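Local coordinates for mannan endo-1,6-alpha-mannosidase (Chaetomium thermophilum, PDB 6RY0), which probably hydrolyses alpha-1,6-mannosidic linkages at random in unbranched mannans, and is linked to the transfer of GPI-anchored glycoproteins into the fungal cell wall, at residues A[76-81]-A[391-396]; A[43-48]-A[365-370]; A[302-307]-A[325-330]. One frame throughout, in Å; residues are numbered along the deposited sequence.

Interaction 1 (A[76-81]-A[391-396])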
# COMPACT_ATOMS: atom_id res chain seq x y z
N TRP A 76 -4.73 -12.35 3.62
CA TRP A 76 -5.86 -11.43 3.46
C TRP A 76 -5.46 -10.03 3.03
O TRP A 76 -6.09 -9.44 2.14
CB TRP A 76 -6.58 -11.40 4.81
CG TRP A 76 -7.75 -10.48 4.94
CD1 TRP A 76 -9.01 -10.66 4.41
CD2 TRP A 76 -7.82 -9.29 5.72
NE1 TRP A 76 -9.84 -9.63 4.80
CE2 TRP A 76 -9.13 -8.80 5.63
CE3 TRP A 76 -6.91 -8.62 6.53
CZ2 TRP A 76 -9.54 -7.67 6.28
CZ3 TRP A 76 -7.33 -7.46 7.18
CH2 TRP A 76 -8.65 -7.02 7.06
N TRP A 77 -4.43 -9.45 3.65
CA TRP A 77 -4.09 -8.08 3.32
C TRP A 77 -3.70 -7.93 1.87
O TRP A 77 -3.87 -6.84 1.30
CB TRP A 77 -2.93 -7.59 4.21
CG TRP A 77 -1.62 -8.06 3.77
CD1 TRP A 77 -1.05 -9.29 3.97
CD2 TRP A 77 -0.73 -7.33 2.91
NE1 TRP A 77 0.15 -9.36 3.29
CE2 TRP A 77 0.38 -8.16 2.65
CE3 TRP A 77 -0.77 -6.05 2.34
CZ2 TRP A 77 1.46 -7.74 1.87
CZ3 TRP A 77 0.31 -5.63 1.59
CH2 TRP A 77 1.39 -6.47 1.37
N GLU A 78 -3.16 -8.98 1.24
CA GLU A 78 -2.73 -8.88 -0.15
C GLU A 78 -3.93 -8.77 -1.09
O GLU A 78 -3.83 -8.21 -2.17
CB GLU A 78 -1.78 -10.03 -0.48
CG GLU A 78 -1.11 -9.86 -1.84
CD GLU A 78 0.03 -10.82 -2.08
OE1 GLU A 78 0.56 -11.45 -1.17
OE2 GLU A 78 0.43 -10.89 -3.31
N GLY A 79 -5.07 -9.30 -0.65
CA GLY A 79 -6.30 -9.04 -1.37
C GLY A 79 -6.63 -7.56 -1.36
O GLY A 79 -7.01 -6.98 -2.38
N GLY A 80 -6.47 -6.92 -0.21
CA GLY A 80 -6.69 -5.49 -0.11
C GLY A 80 -5.74 -4.70 -0.99
O GLY A 80 -6.12 -3.70 -1.63
N ALA A 81 -4.48 -5.12 -1.03
CA ALA A 81 -3.51 -4.51 -1.92
C ALA A 81 -3.92 -4.67 -3.37
O ALA A 81 -3.79 -3.72 -4.17
CB ALA A 81 -2.12 -5.14 -1.68
N GLU A 391 4.22 -10.67 -8.11
CA GLU A 391 5.02 -10.20 -9.23
C GLU A 391 4.13 -9.57 -10.30
O GLU A 391 4.44 -8.51 -10.85
CB GLU A 391 5.83 -11.37 -9.82
CG GLU A 391 6.87 -11.99 -8.88
CD GLU A 391 6.38 -13.11 -8.00
OE1 GLU A 391 5.19 -13.13 -7.59
OE2 GLU A 391 7.24 -13.96 -7.68
N ALA A 392 3.03 -10.25 -10.61
CA ALA A 392 2.07 -9.74 -11.58
C ALA A 392 1.48 -8.42 -11.13
O ALA A 392 1.31 -7.48 -11.92
CB ALA A 392 1.00 -10.78 -11.82
N MET A 393 1.15 -8.33 -9.84
CA MET A 393 0.58 -7.10 -9.29
C MET A 393 1.59 -5.94 -9.39
O MET A 393 1.23 -4.81 -9.71
CB MET A 393 0.19 -7.34 -7.82
CG MET A 393 -0.71 -6.24 -7.24
SD MET A 393 -0.99 -6.34 -5.46
CE MET A 393 -1.56 -8.02 -5.32
N SER A 394 2.86 -6.25 -9.09
CA SER A 394 3.88 -5.24 -9.12
C SER A 394 4.15 -4.71 -10.52
O SER A 394 4.35 -3.50 -10.68
CB SER A 394 5.16 -5.74 -8.45
OG SER A 394 4.96 -5.86 -7.05
N VAL A 395 4.17 -5.58 -11.53
CA VAL A 395 4.37 -5.08 -12.88
C VAL A 395 3.14 -4.29 -13.35
O VAL A 395 3.29 -3.24 -13.98
CB VAL A 395 4.72 -6.20 -13.87
CG1 VAL A 395 4.93 -5.62 -15.27
CG2 VAL A 395 5.98 -6.93 -13.40
N LEU A 396 1.94 -4.77 -13.04
CA LEU A 396 0.73 -4.02 -13.36
C LEU A 396 0.80 -2.60 -12.78
O LEU A 396 0.50 -1.61 -13.46
CB LEU A 396 -0.50 -4.75 -12.85
CG LEU A 396 -1.84 -3.99 -12.94
CD1 LEU A 396 -2.17 -3.66 -14.37
CD2 LEU A 396 -2.93 -4.83 -12.32
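The carbonyl oxygen of Ala81 is held by a hydrogen bond to Thr85 OG1, one turn further along its helix, and Met393 SD of the opposing segment packs against it, 4.0 Å from Ala81 O. Met393 SD lies equally near the carbonyl carbon of Ala81 and is 4.1 Å from Ala81 CB, so the thioether rests against both the methyl and the backbone of one residue. Met393 reaches this place by an extended start, with CG anti to the backbone N (chi1 -167°), followed by a bend about the CG-SD bond (chi3 -53°) that swings CE toward Glu78. There CE stands 3.9 Å from Glu78 O and 4.0 Å from Glu78 CG, and Glu78 OE2 is similarly close. The methyl therefore touches the backbone carbonyl, the aliphatic stem and the carboxylate of one glutamate, whose extended side chain runs obliquely to that of the methionine. This description holds for one of two modelled conformers of Met393. The backbones stay well apart, the nearest CA atoms being those of Ala81 and Met393 at 8.8 Å, so the thioether arm does the bridging. Glu78 lies about 7 Å, side chain to side chain, from the calcium ligand Asp73 and about 11 Å from the ion, near the metal site without touching it. All three touching residues are buried where helices 76-93 and 389-401 pack within the family 76 (alpha/alpha)6 barrel; Met393 also reaches Met82, Thr85 and, on helix 33-48, Met47, while Tyr326 of helix 323-337 packs on Ala81.

Interaction 2 (A[43-48]-A[365-370])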
# COMPACT_ATOMS: atom_id res chain seq x y z
N LEU A 43 -1.68 -6.85 -18.71
CA LEU A 43 -1.18 -7.13 -17.37
C LEU A 43 -2.35 -7.21 -16.38
O LEU A 43 -2.32 -8.02 -15.43
CB LEU A 43 -0.19 -6.06 -16.94
CG LEU A 43 1.17 -6.15 -17.64
CD1 LEU A 43 1.88 -4.81 -17.57
CD2 LEU A 43 2.00 -7.24 -17.04
N ALA A 44 -3.37 -6.39 -16.56
CA ALA A 44 -4.54 -6.43 -15.69
C ALA A 44 -5.27 -7.77 -15.85
O ALA A 44 -5.79 -8.33 -14.89
CB ALA A 44 -5.46 -5.24 -15.95
N TYR A 45 -5.34 -8.27 -17.08
CA TYR A 45 -5.92 -9.58 -17.36
C TYR A 45 -5.11 -10.67 -16.67
O TYR A 45 -5.67 -11.53 -15.99
CB TYR A 45 -5.98 -9.77 -18.90
CG TYR A 45 -6.48 -11.13 -19.30
CD1 TYR A 45 -5.63 -12.21 -19.37
CD2 TYR A 45 -7.83 -11.32 -19.63
CE1 TYR A 45 -6.15 -13.49 -19.72
CE2 TYR A 45 -8.33 -12.57 -19.98
CZ TYR A 45 -7.50 -13.63 -19.98
OH TYR A 45 -7.97 -14.88 -20.28
N ASP A 46 -3.79 -10.69 -16.86
CA ASP A 46 -2.98 -11.74 -16.28
C ASP A 46 -3.02 -11.73 -14.77
O ASP A 46 -3.03 -12.79 -14.15
CB ASP A 46 -1.54 -11.68 -16.77
CG ASP A 46 -1.34 -12.37 -18.11
OD1 ASP A 46 -2.32 -12.94 -18.64
OD2 ASP A 46 -0.18 -12.36 -18.62
N MET A 47 -3.06 -10.56 -14.13
CA MET A 47 -3.17 -10.52 -12.68
C MET A 47 -4.53 -11.07 -12.24
O MET A 47 -4.63 -11.79 -11.25
CB MET A 47 -2.95 -9.08 -12.20
CG MET A 47 -3.16 -8.82 -10.72
SD MET A 47 -2.02 -9.73 -9.71
CE MET A 47 -2.88 -9.86 -8.16
N MET A 48 -5.58 -10.75 -12.98
CA MET A 48 -6.92 -11.17 -12.59
C MET A 48 -7.07 -12.68 -12.68
O MET A 48 -7.88 -13.24 -11.96
CB MET A 48 -7.98 -10.45 -13.42
CG MET A 48 -9.44 -10.59 -12.99
SD MET A 48 -9.68 -9.93 -11.32
CE MET A 48 -9.68 -8.19 -11.17
N THR A 365 3.28 -18.49 -21.43
CA THR A 365 2.54 -17.52 -22.22
C THR A 365 3.44 -16.66 -23.10
O THR A 365 2.94 -15.98 -23.99
CB THR A 365 1.77 -16.59 -21.31
OG1 THR A 365 2.75 -15.95 -20.48
CG2 THR A 365 0.74 -17.35 -20.46
N GLY A 366 4.74 -16.63 -22.80
CA GLY A 366 5.67 -15.70 -23.42
C GLY A 366 5.63 -14.30 -22.81
O GLY A 366 6.34 -13.42 -23.26
N ARG A 367 4.82 -14.11 -21.77
CA ARG A 367 4.68 -12.79 -21.15
C ARG A 367 4.58 -12.90 -19.64
O ARG A 367 4.27 -11.91 -18.97
CB ARG A 367 3.47 -12.05 -21.72
CG ARG A 367 2.14 -12.66 -21.34
CD ARG A 367 0.99 -12.06 -22.14
NE ARG A 367 -0.27 -12.43 -21.55
CZ ARG A 367 -1.45 -12.40 -22.16
NH1 ARG A 367 -1.56 -12.13 -23.44
NH2 ARG A 367 -2.55 -12.64 -21.44
N ARG A 368 4.86 -14.07 -19.07
CA ARG A 368 4.72 -14.22 -17.62
C ARG A 368 5.78 -13.36 -16.93
O ARG A 368 6.93 -13.30 -17.36
CB ARG A 368 4.85 -15.69 -17.23
CG ARG A 368 4.62 -16.02 -15.75
CD ARG A 368 4.76 -17.53 -15.45
NE ARG A 368 4.48 -17.78 -14.06
CZ ARG A 368 4.88 -18.78 -13.29
NH1 ARG A 368 5.76 -19.69 -13.67
NH2 ARG A 368 4.45 -18.74 -12.02
N CYS A 369 5.38 -12.73 -15.83
CA CYS A 369 6.24 -11.79 -15.11
C CYS A 369 6.87 -12.42 -13.87
O CYS A 369 6.20 -13.02 -13.04
CB CYS A 369 5.43 -10.57 -14.67
SG CYS A 369 4.84 -9.50 -16.01
N GLY A 370 8.17 -12.18 -13.75
CA GLY A 370 8.89 -12.47 -12.52
C GLY A 370 9.19 -11.20 -11.74
O GLY A 370 8.61 -10.13 -11.98
O HOH W 1 1.94 -10.80 -18.02
O HOH W 2 1.52 -14.64 -18.43
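Asp46 and Arg367 meet as a side-on salt bridge whose two flat groups are not coplanar: the carboxylate and guanidinium planes are 42° apart. Arg367 NH2 gives a nearly straight hydrogen bond of 2.8 Å to Asp46 OD1, which it meets from above the carboxylate plane. Arg367 NE reaches Asp46 OD2 at 2.9 Å on that oxygen's syn side, by a more bent bond. Both acceptors lie near the guanidinium plane, so the twist falls on the aspartate. Arg367 CG sits between the backbone N and the carbonyl carbon (chi1 68°), and from there the chain runs extended to NE, carrying the head across to helix 33-48. Asp46 OD2 accepts two further bonds. Water 1 donates to it and, at 2.8 Å, to Arg367 O; water 2 donates to it and is hydrogen-bonded to Thr365 OG1 at 2.7 Å. That hydroxyl oxygen also accepts from Arg367 N, forming an ST turn, and just beyond it Arg367 and Arg368 together face Gly362 in a classic beta bulge, so the arginine leaves a shaped piece of the loop before helix 389-401. A leucine in place of Arg367 would probably leave the Asp46 carboxylate without its opposite charge and with waters as its main partners here. The Tyr45 ring stands almost perpendicular to the guanidinium, 88° between planes, with CD1 3.7 Å from Arg367 NH2. Tyr27 OH takes the remaining nitrogen, NH1. Deeper in, Leu43 CD2 touches Cys369 SG at 3.8 Å, against the sulfur that is disulfide-bonded to Cys360.

Interaction 3 (A[302-307]-A[325-330])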
# COMPACT_ATOMS: atom_id res chain seq x y z
N GLY A 302 18.74 2.58 -11.84
CA GLY A 302 17.44 2.97 -12.31
C GLY A 302 16.32 1.96 -12.09
O GLY A 302 15.23 2.20 -12.61
N VAL A 303 16.54 0.90 -11.32
CA VAL A 303 15.54 -0.14 -11.17
C VAL A 303 15.29 -0.39 -9.70
O VAL A 303 16.24 -0.57 -8.91
CB VAL A 303 16.01 -1.43 -11.86
CG1 VAL A 303 14.90 -2.48 -11.77
CG2 VAL A 303 16.39 -1.15 -13.32
N VAL A 304 14.03 -0.45 -9.30
CA VAL A 304 13.71 -0.73 -7.90
C VAL A 304 14.19 -2.14 -7.52
O VAL A 304 14.07 -3.09 -8.30
CB VAL A 304 12.20 -0.57 -7.66
CG1 VAL A 304 11.43 -1.59 -8.45
CG2 VAL A 304 11.88 -0.60 -6.18
N PHE A 305 14.69 -2.28 -6.30
CA PHE A 305 15.36 -3.48 -5.86
C PHE A 305 15.02 -3.69 -4.38
O PHE A 305 15.25 -2.78 -3.56
CB PHE A 305 16.87 -3.35 -6.08
CG PHE A 305 17.63 -4.59 -5.87
CD1 PHE A 305 18.08 -4.94 -4.65
CD2 PHE A 305 17.90 -5.44 -6.94
CE1 PHE A 305 18.82 -6.13 -4.49
CE2 PHE A 305 18.64 -6.58 -6.80
CZ PHE A 305 19.07 -6.93 -5.59
N GLU A 306 14.54 -4.87 -4.04
CA GLU A 306 14.09 -5.14 -2.67
C GLU A 306 15.28 -5.58 -1.82
O GLU A 306 15.55 -6.77 -1.67
CB GLU A 306 12.95 -6.15 -2.65
CG GLU A 306 12.18 -6.15 -1.34
CD GLU A 306 11.61 -4.77 -1.04
OE1 GLU A 306 10.89 -4.26 -1.92
OE2 GLU A 306 11.91 -4.22 0.03
N ILE A 307 16.03 -4.59 -1.31
CA ILE A 307 17.35 -4.85 -0.75
C ILE A 307 17.40 -5.97 0.31
O ILE A 307 18.41 -6.65 0.32
CB ILE A 307 18.22 -3.59 -0.46
CG1 ILE A 307 17.48 -2.71 0.49
CG2 ILE A 307 18.60 -2.83 -1.74
CD1 ILE A 307 18.06 -1.31 0.70
N GLY A 325 5.70 -2.79 -6.37
CA GLY A 325 4.54 -2.21 -7.02
C GLY A 325 3.99 -1.00 -6.29
O GLY A 325 3.59 -0.00 -6.88
N TYR A 326 3.89 -1.12 -4.95
CA TYR A 326 3.47 0.02 -4.13
C TYR A 326 4.44 1.18 -4.28
O TYR A 326 4.02 2.34 -4.38
CB TYR A 326 3.39 -0.33 -2.64
CG TYR A 326 2.71 -1.64 -2.36
CD1 TYR A 326 1.68 -2.12 -3.14
CD2 TYR A 326 3.10 -2.41 -1.29
CE1 TYR A 326 1.08 -3.34 -2.90
CE2 TYR A 326 2.50 -3.64 -1.01
CZ TYR A 326 1.51 -4.09 -1.82
OH TYR A 326 0.92 -5.33 -1.63
N VAL A 327 5.74 0.90 -4.33
CA VAL A 327 6.74 1.95 -4.51
C VAL A 327 6.41 2.76 -5.76
O VAL A 327 6.37 3.98 -5.75
CB VAL A 327 8.15 1.36 -4.54
CG1 VAL A 327 9.15 2.44 -4.90
CG2 VAL A 327 8.50 0.70 -3.23
N HIS A 328 6.18 2.05 -6.88
CA HIS A 328 5.86 2.75 -8.11
C HIS A 328 4.59 3.58 -8.00
O HIS A 328 4.57 4.75 -8.37
CB HIS A 328 5.72 1.73 -9.27
CG HIS A 328 7.02 1.42 -9.95
ND1 HIS A 328 7.35 1.99 -11.15
CD2 HIS A 328 8.07 0.61 -9.63
CE1 HIS A 328 8.55 1.55 -11.52
NE2 HIS A 328 9.02 0.70 -10.63
N ARG A 329 3.51 2.97 -7.54
CA ARG A 329 2.22 3.68 -7.53
C ARG A 329 2.26 4.88 -6.59
O ARG A 329 1.72 5.94 -6.91
CB ARG A 329 1.07 2.73 -7.12
CG ARG A 329 0.62 1.81 -8.20
CD ARG A 329 -0.26 0.64 -7.66
NE ARG A 329 -1.31 1.15 -6.87
CZ ARG A 329 -1.63 0.73 -5.65
NH1 ARG A 329 -1.04 -0.30 -5.04
NH2 ARG A 329 -2.59 1.39 -4.98
N TRP A 330 2.86 4.69 -5.42
CA TRP A 330 2.90 5.75 -4.42
C TRP A 330 3.84 6.87 -4.86
O TRP A 330 3.50 8.06 -4.73
CB TRP A 330 3.33 5.20 -3.08
CG TRP A 330 2.34 4.27 -2.45
CD1 TRP A 330 1.03 4.14 -2.72
CD2 TRP A 330 2.64 3.32 -1.42
NE1 TRP A 330 0.50 3.13 -1.93
CE2 TRP A 330 1.48 2.63 -1.13
CE3 TRP A 330 3.81 2.99 -0.74
CZ2 TRP A 330 1.42 1.64 -0.16
CZ3 TRP A 330 3.77 1.98 0.20
CH2 TRP A 330 2.57 1.33 0.49
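A small beta hairpin, strands 299-300 and 303-304, follows helix 281-298 and leans on helix 323-337 of the helical barrel, the (alpha/alpha)6 fold of glycosyl hydrolase family 76. The evidence for this docking rests on one side chain of the hairpin. Val304 directs its CB toward the helix and splits its two methyls between neighbouring residues there, while the flanking Val303 turns its CB away. With CG1 between the backbone N and the carbonyl carbon (chi1 64°), the other branch, CG2, comes to lie anti to N, and the two methyls can serve different partners. CG2 of Val304 meets CG1 of Val327 at 4.3 Å, a loose methyl-to-methyl contact. The closest CA atoms of the two segments belong to this same pair, at 8.2 Å, and the two valine side chains span the interval between the backbones. Val327 itself also packs on Ser261 and Ala265 of helix 261-278, so that helix joins the buried cluster. A third helix enters through a polar atom: Ser352 OG, from helix 342-358, is hydrogen-bonded both to Val304 N and to His328 NE2. One hydroxyl thus ties the hairpin backbone to the imidazole, satisfying the buried ring nitrogen and helping to fix the turn of the ring. Further along the hairpin's exit, Glu306 is the centre of an inverse gamma turn, and its OE1 is hydrogen-bonded to Ser261 OG. Beside the Ser352 link, Val304 CG1 approaches the imidazole at its edge, close to the ring plane, 4.0 Å from His328 NE2 and 4.2 Å from His328 CD2.

From the N terminus the chain passes 43-48, then 76-81, then both segments of interaction 3, and only afterwards 365-370 and 391-396. Interaction 2 closes the first long loop and interaction 1 the second; their segments alternate, so the two cross. Interaction 3 closes a short loop, 302-307 to 325-330, nested inside both. Interactions 1 and 2 touch, Leu396 packing against Ala44, so helices 33-48, 76-93 and 389-401 share one cluster. Interactions 1 and 3 are joined by a weak hydrogen bond between Ser394 OG and Gly325 N, linking helices 389-401 and 323-337. Interactions 2 and 3 do not touch, their nearest atoms lying about 9 Å apart.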